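Long-range contacts in glycoside Hydrolase (Bacteroides plebeius, PDB 5T3B), which probably hydrolyses glycosidic bonds in polysaccharides as a family 50 glycoside hydrolase of a gut bacterium: residues G125-R130 / V436-L441; S163-G168 / D245-F250; P191-L196 / D235-F240. All blocks are in the same frame, centred on the assembly; numbering follows the deposited sequence.

Overall arrangement
Three contacts nested one inside another show how residues far apart in sequence tie strands and loops of one fold together. Read from the N terminus, the chain enters interaction 1 at 125-130, interaction 2 at 163-168 and interaction 3 at 191-196; it then closes them in reverse order at 235-240, 245-250 and 436-441, so none cross. Interaction 1 joins strand 120-126 to strand 432-437 across some 300 residues. Interaction 2 faces the neighbouring strand 163-165 with a later loop, and touches both of the others. Interaction 3 lies farther out, its centre about 17 Å from that of the chain against about 10 Å for the others, and ties the loop after strand 188-190 to the turn after helix 224-232.

Interaction 1 of 3, residues G125-R130 / V436-L441; sequences GIASFR and VFFKYL
Tyr-440 and Phe-129 make a T-shaped pair across 125-130 and 436-441, with Phe-129 giving its edge and Tyr-440 its face. The planes meet at 65° with centroids 4.8 Å apart, and Phe-129 CD1 stands over the middle of the tyrosine ring. Both rings leave the backbone with CG anti to N (chi1 -178° for Phe-129, 175° for Tyr-440), which lays each beside its own carbonyl carbon and carries it into the other. Leu-441 CD2 covers the opposite face of Tyr-440 near the rim, while Arg-130 O lies in the ring plane, 3.4 Å from Tyr-440 CE2. The tyrosine hydroxyl is hydrogen-bonded to Trp-148, whose indole also stacks on Phe-129. A leucine in place of Tyr-440 would probably leave the Phe-129 edge without its aromatic face and Trp-148 NE1 without this partner.

At the root of the Tyr-440 side chain, Ile-126 CG2 packs 3.6 Å from Tyr-440 CB. The backbones pair in parallel: Phe-437 N donates to Gly-125 O (2.9 Å) and Ala-127 N to Phe-437 O (3.0 Å). Beyond the cis peptide before Lys-439 the pairing is shifted by one residue, with Tyr-440 N donating to Ala-127 O at 2.9 Å. A water continues the link between Ser-128 O and Leu-441 N. Lys-439 rests its CB over the Phe-438 ring and its CD 3.7 Å from Ser-128 OG, then bends at its end to bring NZ 2.7 Å from Leu-441 O and into a salt bridge with Asp-443.

Parallel pairing of strand 120-126 with the late strand 432-437 is consistent with first and last strands closing a (beta/alpha)8 barrel, as in clan GH-A, to which family 50 belongs; the non-proline cis peptide resembles the one often found after the last barrel strand there.

Interaction 2 of 3, residues S163-G168 / D245-F250; sequences SVCAFG and DVLGFF
Phe-250 turns its ring edge toward Cys-165, with CE2 4.1 Å from Cys-165 CB near the ring plane. Ala-166 is met obliquely, Phe-250 CD2 lying 4.2 Å from Ala-166 CB. With CG anti to its own carbonyl carbon (chi1 -50°), the phenyl swings back beside the backbone N, which places CE2 and CD2 at the last residue of strand 163-165 and the one after it. The Ala-166 methyl also sits 3.7 Å above the plane of the Phe-167 ring, over its centre, and thus lies between two phenyl groups.

Leu-247 supplies the second point of touch. Its CG is anti to the backbone N (chi1 180°), and the branch ending in CD2 extends toward the strand, 4.1 Å from Ser-163 OG and 4.3 Å from Cys-165 SG. The serine hydroxyl is not left to this apolar methyl, for it is hydrogen-bonded to Tyr-121 and Thr-188. No hydrogen bond crosses between the two segments.

The spacing explains why: the short runs 163-166 and 247-250 head the same way to within 16°, but their nearest CA atoms, of Ala-166 and Phe-250, are 7.5 Å apart, so side chains make the contact. Arg-336 makes a cation-pi contact with Phe-250, whose ring also touches Thr-388 of strand 385-394. Segment 245-250 lies in the loop between helices 224-232 and 264-269, facing strand 163-165, which is flanked by strands 120-126 and 188-190; Ala-190 of the latter touches both Cys-165 and Phe-250.

Interaction 3 of 3, residues P191-L196 / D235-F240; sequences PSFSFL and DAFGMF
Phe-193 and Phe-237 both hold CG anti to the carbonyl carbon (chi1 -66° and -74°), and from opposite segments this brings their rings together as an offset stack. The planes are only 10° apart, the centroids 4.2 Å, and the CZ atom of each ring lies over the other's face toward the rim. At the edge of Phe-193, Ala-236 O sits in the ring plane 3.5 Å from CE2, where the polarised C-H bonds of a phenyl meet a carbonyl oxygen. The Phe-195 side chain crosses that of Phe-237 at about a right angle; Phe-237 CZ comes to the edge of the Phe-195 ring, 3.8 Å from Phe-195 CZ, and Phe-195 CE1 lies in the plane of Phe-237.

Beside the stack, Pro-191 points CG at the centre of one face of Phe-240 in a CH-pi contact, 3.6 Å from the phenyl centroid. Met-239 CG covers the opposite face, so the phenyl is sandwiched between proline and methionine. Phe-240 CE2 also reaches Phe-193 CZ at 3.9 Å, joining the sandwich to the stack. Around this group, Phe-249 meets Phe-237 edge-to-face and Tyr-231 does the same to Phe-195.

An aromatic cluster of this kind is plain hydrophobic packing: it joins the link from strand 188-190 into helix 195-203 to the 3-10 segment 235-237 and the residues just after it.

Interaction 1 of 3, residues G125-R130 / V436-L441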
loop_
_atom_site.group_PDB
_atom_site.type_symbol
_atom_site.label_atom_id
_atom_site.label_comp_id
_atom_site.label_asym_id
_atom_site.label_seq_id
_atom_site.Cartn_x
_atom_site.Cartn_y
_atom_site.Cartn_z
ATOM N N GLY A 125 5.083 0.510 -7.224
ATOM C CA GLY A 125 6.094 0.811 -6.273
ATOM C C GLY A 125 6.764 -0.402 -5.642
ATOM O O GLY A 125 6.299 -1.523 -5.769
ATOM N N ILE A 126 7.859 -0.089 -4.957
ATOM C CA ILE A 126 8.627 -1.061 -4.194
ATOM C C ILE A 126 8.756 -0.552 -2.756
ATOM O O ILE A 126 9.104 0.617 -2.548
ATOM C CB ILE A 126 10.019 -1.272 -4.810
ATOM C CG1 ILE A 126 9.911 -1.803 -6.193
ATOM C CG2 ILE A 126 10.886 -2.130 -3.876
ATOM C CD1 ILE A 126 9.557 -3.194 -6.272
ATOM N N ALA A 127 8.431 -1.390 -1.788
ATOM C CA ALA A 127 8.523 -1.009 -0.388
ATOM C C ALA A 127 9.942 -1.207 0.174
ATOM O O ALA A 127 10.723 -2.053 -0.307
ATOM C CB ALA A 127 7.544 -1.814 0.466
ATOM N N SER A 128 10.259 -0.482 1.233
ATOM C CA SER A 128 11.478 -0.728 2.000
ATOM C C SER A 128 12.738 -0.588 1.186
ATOM O O SER A 128 13.640 -1.403 1.283
ATOM C CB SER A 128 11.425 -2.060 2.720
ATOM O OG SER A 128 10.245 -2.198 3.437
ATOM N N PHE A 129 12.830 0.469 0.405
ATOM C CA PHE A 129 14.004 0.718 -0.399
ATOM C C PHE A 129 15.057 1.371 0.545
ATOM O O PHE A 129 15.057 2.572 0.854
ATOM C CB PHE A 129 13.700 1.642 -1.560
ATOM C CG PHE A 129 14.858 1.905 -2.459
ATOM C CD1 PHE A 129 15.478 0.880 -3.170
ATOM C CD2 PHE A 129 15.375 3.194 -2.598
ATOM C CE1 PHE A 129 16.563 1.123 -3.987
ATOM C CE2 PHE A 129 16.480 3.418 -3.388
ATOM C CZ PHE A 129 17.071 2.366 -4.066
ATOM N N ARG A 130 15.981 0.516 0.984
ATOM C CA ARG A 130 16.995 0.834 1.978
ATOM C C ARG A 130 18.154 -0.115 1.759
ATOM O O ARG A 130 18.015 -1.169 1.107
ATOM C CB ARG A 130 16.456 0.780 3.390
ATOM C CG ARG A 130 15.946 -0.519 3.791
ATOM C CD ARG A 130 15.298 -0.376 5.190
ATOM N NE ARG A 130 16.407 -0.242 6.122
ATOM C CZ ARG A 130 16.312 -0.558 7.408
ATOM N NH1 ARG A 130 15.146 -0.975 7.932
ATOM N NH2 ARG A 130 17.380 -0.477 8.167
ATOM N N VAL A 436 2.089 -1.520 -4.517
ATOM C CA VAL A 436 3.462 -1.566 -4.070
ATOM C C VAL A 436 3.792 -2.964 -3.670
ATOM O O VAL A 436 3.134 -3.533 -2.789
ATOM C CB VAL A 436 3.707 -0.591 -2.884
ATOM C CG1 VAL A 436 5.164 -0.605 -2.450
ATOM C CG2 VAL A 436 3.213 0.791 -3.195
ATOM N N PHE A 437 4.822 -3.520 -4.306
ATOM C CA PHE A 437 5.309 -4.846 -3.944
ATOM C C PHE A 437 6.159 -4.740 -2.684
ATOM O O PHE A 437 7.013 -3.873 -2.558
ATOM C CB PHE A 437 6.140 -5.417 -5.071
ATOM C CG PHE A 437 6.592 -6.861 -4.822
ATOM C CD1 PHE A 437 7.846 -7.131 -4.289
ATOM C CD2 PHE A 437 5.762 -7.928 -5.110
ATOM C CE1 PHE A 437 8.259 -8.428 -4.070
ATOM C CE2 PHE A 437 6.158 -9.240 -4.905
ATOM C CZ PHE A 437 7.388 -9.470 -4.342
ATOM N N PHE A 438 5.866 -5.608 -1.695
ATOM C CA PHE A 438 6.602 -5.660 -0.469
ATOM C C PHE A 438 7.500 -6.870 -0.536
ATOM O O PHE A 438 6.999 -7.993 -0.484
ATOM C CB PHE A 438 5.641 -5.736 0.725
ATOM C CG PHE A 438 6.296 -5.730 2.068
ATOM C CD1 PHE A 438 6.528 -4.546 2.731
ATOM C CD2 PHE A 438 6.756 -6.885 2.668
ATOM C CE1 PHE A 438 7.180 -4.485 3.943
ATOM C CE2 PHE A 438 7.365 -6.846 3.898
ATOM C CZ PHE A 438 7.577 -5.663 4.531
ATOM N N LYS A 439 8.830 -6.717 -0.754
ATOM C CA LYS A 439 9.628 -5.504 -0.626
ATOM C C LYS A 439 10.873 -5.621 -1.468
ATOM O O LYS A 439 11.071 -6.577 -2.195
ATOM C CB LYS A 439 9.914 -5.183 0.846
ATOM C CG LYS A 439 10.730 -6.242 1.551
ATOM C CD LYS A 439 11.016 -5.843 3.014
ATOM C CE LYS A 439 11.540 -6.947 3.888
ATOM N NZ LYS A 439 13.005 -7.133 3.725
ATOM N N TYR A 440 11.715 -4.577 -1.348
ATOM C CA TYR A 440 12.938 -4.500 -2.139
ATOM C C TYR A 440 13.845 -5.732 -1.963
ATOM O O TYR A 440 14.134 -6.398 -2.944
ATOM C CB TYR A 440 13.642 -3.193 -1.733
ATOM C CG TYR A 440 14.990 -2.937 -2.336
ATOM C CD1 TYR A 440 15.233 -3.044 -3.705
ATOM C CD2 TYR A 440 16.042 -2.555 -1.520
ATOM C CE1 TYR A 440 16.480 -2.813 -4.223
ATOM C CE2 TYR A 440 17.318 -2.279 -2.048
ATOM C CZ TYR A 440 17.504 -2.440 -3.404
ATOM O OH TYR A 440 18.778 -2.218 -3.903
ATOM N N LEU A 441 14.281 -5.983 -0.724
ATOM C CA LEU A 441 15.199 -7.079 -0.429
ATOM C C LEU A 441 14.600 -8.152 0.423
ATOM O O LEU A 441 13.746 -7.901 1.265
ATOM C CB LEU A 441 16.435 -6.571 0.384
ATOM C CG LEU A 441 17.267 -5.545 -0.309
ATOM C CD1 LEU A 441 18.280 -4.938 0.577
ATOM C CD2 LEU A 441 17.927 -6.057 -1.517
HETATM O O HOH W 1 14.227 -4.107 1.737
#

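Interaction 2 of 3, residues S163-G168 / D245-F250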
loop_
_atom_site.group_PDB
_atom_site.type_symbol
_atom_site.label_atom_id
_atom_site.label_comp_id
_atom_site.label_asym_id
_atom_site.label_seq_id
_atom_site.Cartn_x
_atom_site.Cartn_y
_atom_site.Cartn_z
ATOM N N SER A 163 8.293 4.053 -8.212
ATOM C CA SER A 163 8.203 4.654 -6.908
ATOM C C SER A 163 8.751 3.742 -5.813
ATOM O O SER A 163 8.732 2.490 -6.009
ATOM C CB SER A 163 6.775 4.993 -6.552
ATOM O OG SER A 163 6.152 5.845 -7.494
ATOM N N VAL A 164 9.179 4.373 -4.726
ATOM C CA VAL A 164 9.529 3.627 -3.537
ATOM C C VAL A 164 8.622 4.131 -2.433
ATOM O O VAL A 164 8.486 5.353 -2.234
ATOM C CB VAL A 164 11.025 3.729 -3.204
ATOM C CG1 VAL A 164 11.799 2.960 -4.248
ATOM C CG2 VAL A 164 11.510 5.141 -3.067
ATOM N N CYS A 165 7.993 3.234 -1.698
ATOM C CA CYS A 165 6.913 3.574 -0.785
ATOM C C CYS A 165 7.096 2.866 0.517
ATOM O O CYS A 165 6.934 1.643 0.570
ATOM C CB CYS A 165 5.551 3.247 -1.400
ATOM S SG CYS A 165 5.197 3.950 -3.038
ATOM N N ALA A 166 7.348 3.658 1.556
ATOM C CA ALA A 166 7.413 3.288 2.949
ATOM C C ALA A 166 8.675 2.631 3.398
ATOM O O ALA A 166 9.344 1.911 2.632
ATOM C CB ALA A 166 6.194 2.475 3.394
ATOM N N PHE A 167 8.979 2.821 4.651
ATOM C CA PHE A 167 10.017 2.062 5.329
ATOM C C PHE A 167 11.436 2.282 4.849
ATOM O O PHE A 167 12.294 1.461 5.074
ATOM C CB PHE A 167 9.693 0.585 5.418
ATOM C CG PHE A 167 8.249 0.245 5.714
ATOM C CD1 PHE A 167 7.587 0.849 6.762
ATOM C CD2 PHE A 167 7.575 -0.657 4.952
ATOM C CE1 PHE A 167 6.259 0.529 7.033
ATOM C CE2 PHE A 167 6.272 -0.976 5.197
ATOM C CZ PHE A 167 5.624 -0.413 6.236
ATOM N N GLY A 168 11.695 3.396 4.222
ATOM C CA GLY A 168 13.037 3.773 3.864
ATOM C C GLY A 168 13.934 4.109 5.020
ATOM O O GLY A 168 15.161 4.063 4.882
ATOM N N ASP A 245 8.745 15.464 -6.368
ATOM C CA ASP A 245 9.079 14.027 -6.509
ATOM C C ASP A 245 8.578 13.188 -5.381
ATOM O O ASP A 245 8.854 11.980 -5.356
ATOM C CB ASP A 245 10.579 13.888 -6.702
ATOM C CG ASP A 245 11.013 14.502 -8.030
ATOM O OD1 ASP A 245 10.282 14.377 -9.055
ATOM O OD2 ASP A 245 12.108 15.142 -8.027
ATOM N N VAL A 246 7.818 13.775 -4.489
ATOM C CA VAL A 246 7.162 13.068 -3.400
ATOM C C VAL A 246 5.734 12.747 -3.797
ATOM O O VAL A 246 4.932 13.611 -4.094
ATOM C CB VAL A 246 7.281 13.881 -2.115
ATOM C CG1 VAL A 246 6.466 13.235 -1.005
ATOM C CG2 VAL A 246 8.686 14.113 -1.703
ATOM N N LEU A 247 5.427 11.442 -3.920
ATOM C CA LEU A 247 4.106 10.973 -4.291
ATOM C C LEU A 247 3.084 11.380 -3.227
ATOM O O LEU A 247 1.971 11.788 -3.530
ATOM C CB LEU A 247 4.131 9.462 -4.499
ATOM C CG LEU A 247 2.901 8.739 -4.883
ATOM C CD1 LEU A 247 2.400 9.262 -6.229
ATOM C CD2 LEU A 247 3.186 7.261 -4.982
ATOM N N GLY A 248 3.436 11.228 -1.960
ATOM C CA GLY A 248 2.605 11.518 -0.821
ATOM C C GLY A 248 3.203 10.872 0.384
ATOM O O GLY A 248 4.343 10.450 0.376
ATOM N N PHE A 249 2.422 10.793 1.492
ATOM C CA PHE A 249 2.954 10.164 2.718
ATOM C C PHE A 249 1.918 9.297 3.396
ATOM O O PHE A 249 0.713 9.492 3.259
ATOM C CB PHE A 249 3.463 11.209 3.717
ATOM C CG PHE A 249 2.369 12.019 4.410
ATOM C CD1 PHE A 249 1.743 13.081 3.754
ATOM C CD2 PHE A 249 2.001 11.731 5.693
ATOM C CE1 PHE A 249 0.760 13.803 4.352
ATOM C CE2 PHE A 249 1.026 12.464 6.296
ATOM C CZ PHE A 249 0.369 13.481 5.619
ATOM N N PHE A 250 2.432 8.351 4.170
ATOM C CA PHE A 250 1.613 7.520 5.037
ATOM C C PHE A 250 1.835 7.985 6.461
ATOM O O PHE A 250 2.964 8.264 6.864
ATOM C CB PHE A 250 2.014 6.047 4.950
ATOM C CG PHE A 250 2.113 5.565 3.530
ATOM C CD1 PHE A 250 0.970 5.269 2.787
ATOM C CD2 PHE A 250 3.350 5.466 2.917
ATOM C CE1 PHE A 250 1.082 4.905 1.481
ATOM C CE2 PHE A 250 3.466 5.115 1.593
ATOM C CZ PHE A 250 2.346 4.823 0.887
#

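Interaction 3 of 3, residues P191-L196 / D235-F240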
loop_
_atom_site.group_PDB
_atom_site.type_symbol
_atom_site.label_atom_id
_atom_site.label_comp_id
_atom_site.label_asym_id
_atom_site.label_seq_id
_atom_site.Cartn_x
_atom_site.Cartn_y
_atom_site.Cartn_z
ATOM N N PRO A 191 7.168 8.568 1.803
ATOM C CA PRO A 191 7.651 8.218 3.131
ATOM C C PRO A 191 6.563 7.801 4.046
ATOM O O PRO A 191 5.398 8.207 3.908
ATOM C CB PRO A 191 8.313 9.486 3.658
ATOM C CG PRO A 191 7.531 10.551 2.934
ATOM C CD PRO A 191 7.319 10.006 1.539
ATOM N N SER A 192 6.918 6.966 5.013
ATOM C CA SER A 192 6.030 6.538 6.100
ATOM C C SER A 192 6.451 7.157 7.407
ATOM O O SER A 192 7.664 7.417 7.636
ATOM C CB SER A 192 5.970 5.015 6.149
ATOM O OG SER A 192 7.293 4.482 6.347
ATOM N N PHE A 193 5.462 7.521 8.201
ATOM C CA PHE A 193 5.591 8.126 9.512
ATOM C C PHE A 193 4.852 7.259 10.529
ATOM O O PHE A 193 4.172 6.292 10.213
ATOM C CB PHE A 193 5.007 9.540 9.490
ATOM C CG PHE A 193 5.788 10.499 8.614
ATOM C CD1 PHE A 193 5.585 10.570 7.247
ATOM C CD2 PHE A 193 6.729 11.329 9.142
ATOM C CE1 PHE A 193 6.288 11.443 6.456
ATOM C CE2 PHE A 193 7.410 12.217 8.362
ATOM C CZ PHE A 193 7.224 12.248 7.014
ATOM N N SER A 194 5.016 7.644 11.797
ATOM C CA SER A 194 4.404 6.986 12.956
ATOM C C SER A 194 3.720 8.052 13.826
ATOM O O SER A 194 4.211 8.402 14.905
ATOM C CB SER A 194 5.451 6.226 13.747
ATOM O OG SER A 194 6.057 5.224 12.971
ATOM N N PHE A 195 2.600 8.598 13.337
ATOM C CA PHE A 195 2.018 9.761 13.993
ATOM C C PHE A 195 1.587 9.461 15.447
ATOM O O PHE A 195 1.814 10.290 16.336
ATOM C CB PHE A 195 0.825 10.306 13.226
ATOM C CG PHE A 195 1.146 11.280 12.131
ATOM C CD1 PHE A 195 2.142 11.061 11.205
ATOM C CD2 PHE A 195 0.399 12.444 11.983
ATOM C CE1 PHE A 195 2.399 11.936 10.171
ATOM C CE2 PHE A 195 0.679 13.337 10.995
ATOM C CZ PHE A 195 1.628 13.069 10.025
ATOM N N LEU A 196 0.932 8.331 15.677
ATOM C CA LEU A 196 0.411 8.103 17.018
ATOM C C LEU A 196 1.547 8.000 18.060
ATOM O O LEU A 196 1.477 8.592 19.147
ATOM C CB LEU A 196 -0.480 6.869 17.035
ATOM C CG LEU A 196 -1.795 7.065 16.275
ATOM C CD1 LEU A 196 -2.427 5.747 15.917
ATOM C CD2 LEU A 196 -2.767 7.910 17.063
ATOM N N ASP A 235 10.212 19.927 11.124
ATOM C CA ASP A 235 11.350 19.428 10.359
ATOM C C ASP A 235 11.142 17.991 9.885
ATOM O O ASP A 235 11.802 17.536 8.928
ATOM C CB ASP A 235 12.673 19.529 11.179
ATOM C CG ASP A 235 13.191 20.954 11.361
ATOM O OD1 ASP A 235 12.789 21.892 10.602
ATOM O OD2 ASP A 235 14.086 21.135 12.266
ATOM N N ALA A 236 10.197 17.280 10.478
ATOM C CA ALA A 236 9.923 15.886 10.003
ATOM C C ALA A 236 9.438 15.848 8.547
ATOM O O ALA A 236 9.673 14.852 7.834
ATOM C CB ALA A 236 8.890 15.279 10.917
ATOM N N PHE A 237 8.818 16.937 8.117
ATOM C CA PHE A 237 8.359 17.096 6.790
ATOM C C PHE A 237 9.224 18.032 5.897
ATOM O O PHE A 237 8.889 18.291 4.773
ATOM C CB PHE A 237 6.879 17.501 6.702
ATOM C CG PHE A 237 5.931 16.383 7.011
ATOM C CD1 PHE A 237 5.359 15.682 5.982
ATOM C CD2 PHE A 237 5.645 15.983 8.281
ATOM C CE1 PHE A 237 4.540 14.604 6.211
ATOM C CE2 PHE A 237 4.812 14.916 8.528
ATOM C CZ PHE A 237 4.265 14.217 7.500
ATOM N N GLY A 238 10.347 18.476 6.436
ATOM C CA GLY A 238 11.153 19.486 5.760
ATOM C C GLY A 238 11.623 19.116 4.382
ATOM O O GLY A 238 11.517 19.907 3.469
ATOM N N MET A 239 12.047 17.870 4.217
ATOM C CA MET A 239 12.527 17.481 2.877
ATOM C C MET A 239 11.422 17.066 1.901
ATOM O O MET A 239 11.653 16.882 0.714
ATOM C CB MET A 239 13.575 16.388 2.968
ATOM C CG MET A 239 13.059 15.058 3.383
ATOM S SD MET A 239 14.359 13.724 3.273
ATOM C CE MET A 239 15.569 14.337 4.255
ATOM N N PHE A 240 10.205 16.942 2.424
ATOM C CA PHE A 240 9.101 16.432 1.653
ATOM C C PHE A 240 8.136 17.500 1.166
ATOM O O PHE A 240 7.521 17.378 0.096
ATOM C CB PHE A 240 8.339 15.365 2.397
ATOM C CG PHE A 240 9.197 14.220 2.865
ATOM C CD1 PHE A 240 9.901 13.428 1.939
ATOM C CD2 PHE A 240 9.398 13.941 4.194
ATOM C CE1 PHE A 240 10.718 12.377 2.363
ATOM C CE2 PHE A 240 10.191 12.873 4.606
ATOM C CZ PHE A 240 10.851 12.105 3.681
#